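AtFKBP42 (Arabidopsis thaliana, PDB 2F4E) probably catalyses cis-trans isomerisation of prolyl peptide bonds, modulates the vacuolar uptake of MRP transporter substrates, and regulates cell elongation and orientation. Local coordinates at residues A[76-81]-A[141-146]. Sequence-based numbering, arbitrary orientation.
Sequences AWTKNS and PNVPPM
Thr78 and Val143 mark the closest backbone approach, with Thr78 CA 7.3 Å from Val143 CA and no direct hydrogen bond joining the two segments. Residues 76-78 end the strand 69-78, and the chain then turns through 79-81; in the loop between strands 121-126 and 149-158, residues 141-145 run extended and Met146 turns to a left-handed conformation (phi 44°, psi 48°). A cis peptide bond precedes Pro141. The contact is small and apolar, burying 79 Å² in all. The methyl of Thr78 carries it: Thr78 CG2 lies 4.1 Å from Pro144 CD, the two side chains crossing at about a right angle, and 4.3 Å from Val143 CG1. In this FKBP fold an antiparallel sheet curls over a short helix (here 107-113) and a long loop precedes the last strand; Thr78 packs against that loop and also touches Leu149 at the start of the neighbouring antiparallel strand 149-158. A chi1 of 44° tucks OG1 in between backbone N and C and swings CG2 to the side of N, anti to C, where it meets segment 141-146. The hydroxyl faces the turn that follows: Thr78 OG1 and Ser81 OG share a hydrogen bond of 2.8 Å, and His83 N adds a weak one. Val143, held to Asn137 by backbone hydrogen bonding, also packs on Tyr132. Farther along, a water donates to Asn80 OD1 (3.2 Å) and, weakly, to Met146 O (3.5 Å).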
loop_
_atom_site.group_PDB
_atom_site.type_symbol
_atom_site.label_atom_id
_atom_site.label_comp_id
_atom_site.label_asym_id
_atom_site.label_seq_id
_atom_site.Cartn_x
_atom_site.Cartn_y
_atom_site.Cartn_z
ATOM N N ALA A 76 6.103 0.876 -5.201
ATOM C CA ALA A 76 6.713 0.409 -3.975
ATOM C C ALA A 76 8.205 0.683 -3.998
ATOM O O ALA A 76 8.875 0.466 -5.011
ATOM C CB ALA A 76 6.445 -1.069 -3.789
ATOM N N TRP A 77 8.717 1.161 -2.875
ATOM C CA TRP A 77 10.127 1.501 -2.746
ATOM C C TRP A 77 10.659 0.922 -1.441
ATOM O O TRP A 77 9.972 0.962 -0.412
ATOM C CB TRP A 77 10.302 3.021 -2.660
ATOM C CG TRP A 77 10.084 3.811 -3.898
ATOM C CD1 TRP A 77 10.990 4.038 -4.893
ATOM C CD2 TRP A 77 8.903 4.532 -4.257
ATOM N NE1 TRP A 77 10.450 4.855 -5.847
ATOM C CE2 TRP A 77 9.168 5.173 -5.484
ATOM C CE3 TRP A 77 7.643 4.699 -3.662
ATOM C CZ2 TRP A 77 8.226 5.967 -6.128
ATOM C CZ3 TRP A 77 6.711 5.489 -4.302
ATOM C CH2 TRP A 77 7.006 6.113 -5.525
ATOM N N THR A 78 11.872 0.383 -1.478
ATOM C CA THR A 78 12.505 -0.122 -0.270
ATOM C C THR A 78 12.970 1.169 0.396
ATOM O O THR A 78 13.536 2.047 -0.261
ATOM C CB THR A 78 13.737 -0.978 -0.567
ATOM O OG1 THR A 78 14.537 -0.352 -1.581
ATOM C CG2 THR A 78 13.320 -2.366 -1.034
ATOM N N LYS A 79 12.707 1.300 1.686
ATOM C CA LYS A 79 13.079 2.502 2.429
ATOM C C LYS A 79 14.560 2.814 2.488
ATOM O O LYS A 79 14.937 3.959 2.383
ATOM C CB LYS A 79 12.546 2.403 3.857
ATOM C CG LYS A 79 11.061 2.579 3.995
ATOM C CD LYS A 79 10.710 4.027 4.259
ATOM C CE LYS A 79 9.316 4.144 4.844
ATOM N NZ LYS A 79 9.124 5.478 5.492
ATOM N N ASN A 80 15.402 1.804 2.622
ATOM C CA ASN A 80 16.807 2.119 2.753
ATOM C C ASN A 80 17.721 2.283 1.550
ATOM O O ASN A 80 18.938 2.471 1.713
ATOM C CB ASN A 80 17.458 1.210 3.795
ATOM C CG ASN A 80 17.280 1.753 5.211
ATOM O OD1 ASN A 80 16.246 1.545 5.852
ATOM N ND2 ASN A 80 18.284 2.479 5.694
ATOM N N SER A 81 17.174 2.226 0.345
ATOM C CA SER A 81 17.995 2.458 -0.844
ATOM C C SER A 81 17.126 3.319 -1.755
ATOM O O SER A 81 17.614 3.976 -2.673
ATOM C CB SER A 81 18.350 1.144 -1.531
ATOM O OG SER A 81 17.189 0.504 -2.043
ATOM N N PRO A 141 10.332 -9.365 -7.149
ATOM C CA PRO A 141 11.382 -8.367 -6.980
ATOM C C PRO A 141 12.501 -8.786 -6.022
ATOM O O PRO A 141 12.380 -9.747 -5.256
ATOM C CB PRO A 141 10.604 -7.175 -6.453
ATOM C CG PRO A 141 9.706 -7.833 -5.481
ATOM C CD PRO A 141 9.225 -9.087 -6.214
ATOM N N ASN A 142 13.598 -8.052 -6.080
ATOM C CA ASN A 142 14.705 -8.324 -5.188
ATOM C C ASN A 142 14.526 -7.370 -4.017
ATOM O O ASN A 142 14.706 -6.164 -4.162
ATOM C CB ASN A 142 16.047 -8.077 -5.878
ATOM C CG ASN A 142 17.194 -7.916 -4.887
ATOM O OD1 ASN A 142 17.755 -6.832 -4.756
ATOM N ND2 ASN A 142 17.544 -8.994 -4.188
ATOM N N VAL A 143 14.126 -7.908 -2.871
ATOM C CA VAL A 143 13.937 -7.099 -1.679
ATOM C C VAL A 143 14.834 -7.639 -0.587
ATOM O O VAL A 143 14.777 -8.824 -0.272
ATOM C CB VAL A 143 12.476 -7.140 -1.178
ATOM C CG1 VAL A 143 12.363 -6.400 0.149
ATOM C CG2 VAL A 143 11.561 -6.514 -2.204
ATOM N N PRO A 144 15.691 -6.777 -0.012
ATOM C CA PRO A 144 16.620 -7.154 1.061
ATOM C C PRO A 144 15.893 -7.654 2.299
ATOM O O PRO A 144 14.696 -7.437 2.455
ATOM C CB PRO A 144 17.369 -5.852 1.340
ATOM C CG PRO A 144 17.375 -5.176 0.015
ATOM C CD PRO A 144 15.958 -5.399 -0.461
ATOM N N PRO A 145 16.610 -8.350 3.186
ATOM C CA PRO A 145 16.018 -8.872 4.419
ATOM C C PRO A 145 15.613 -7.718 5.344
ATOM O O PRO A 145 16.267 -6.682 5.370
ATOM C CB PRO A 145 17.150 -9.710 5.007
ATOM C CG PRO A 145 17.882 -10.184 3.802
ATOM C CD PRO A 145 17.941 -8.935 2.959
ATOM N N MET A 146 14.524 -7.898 6.086
ATOM C CA MET A 146 14.035 -6.888 7.021
ATOM C C MET A 146 14.074 -5.492 6.402
ATOM O O MET A 146 14.560 -4.540 7.005
ATOM C CB MET A 146 14.866 -6.930 8.314
ATOM C CG MET A 146 14.970 -8.335 8.925
ATOM S SD MET A 146 16.002 -8.487 10.418
ATOM C CE MET A 146 17.567 -7.790 9.806
HETATM O O HOH W 1 14.626 -1.130 6.270
#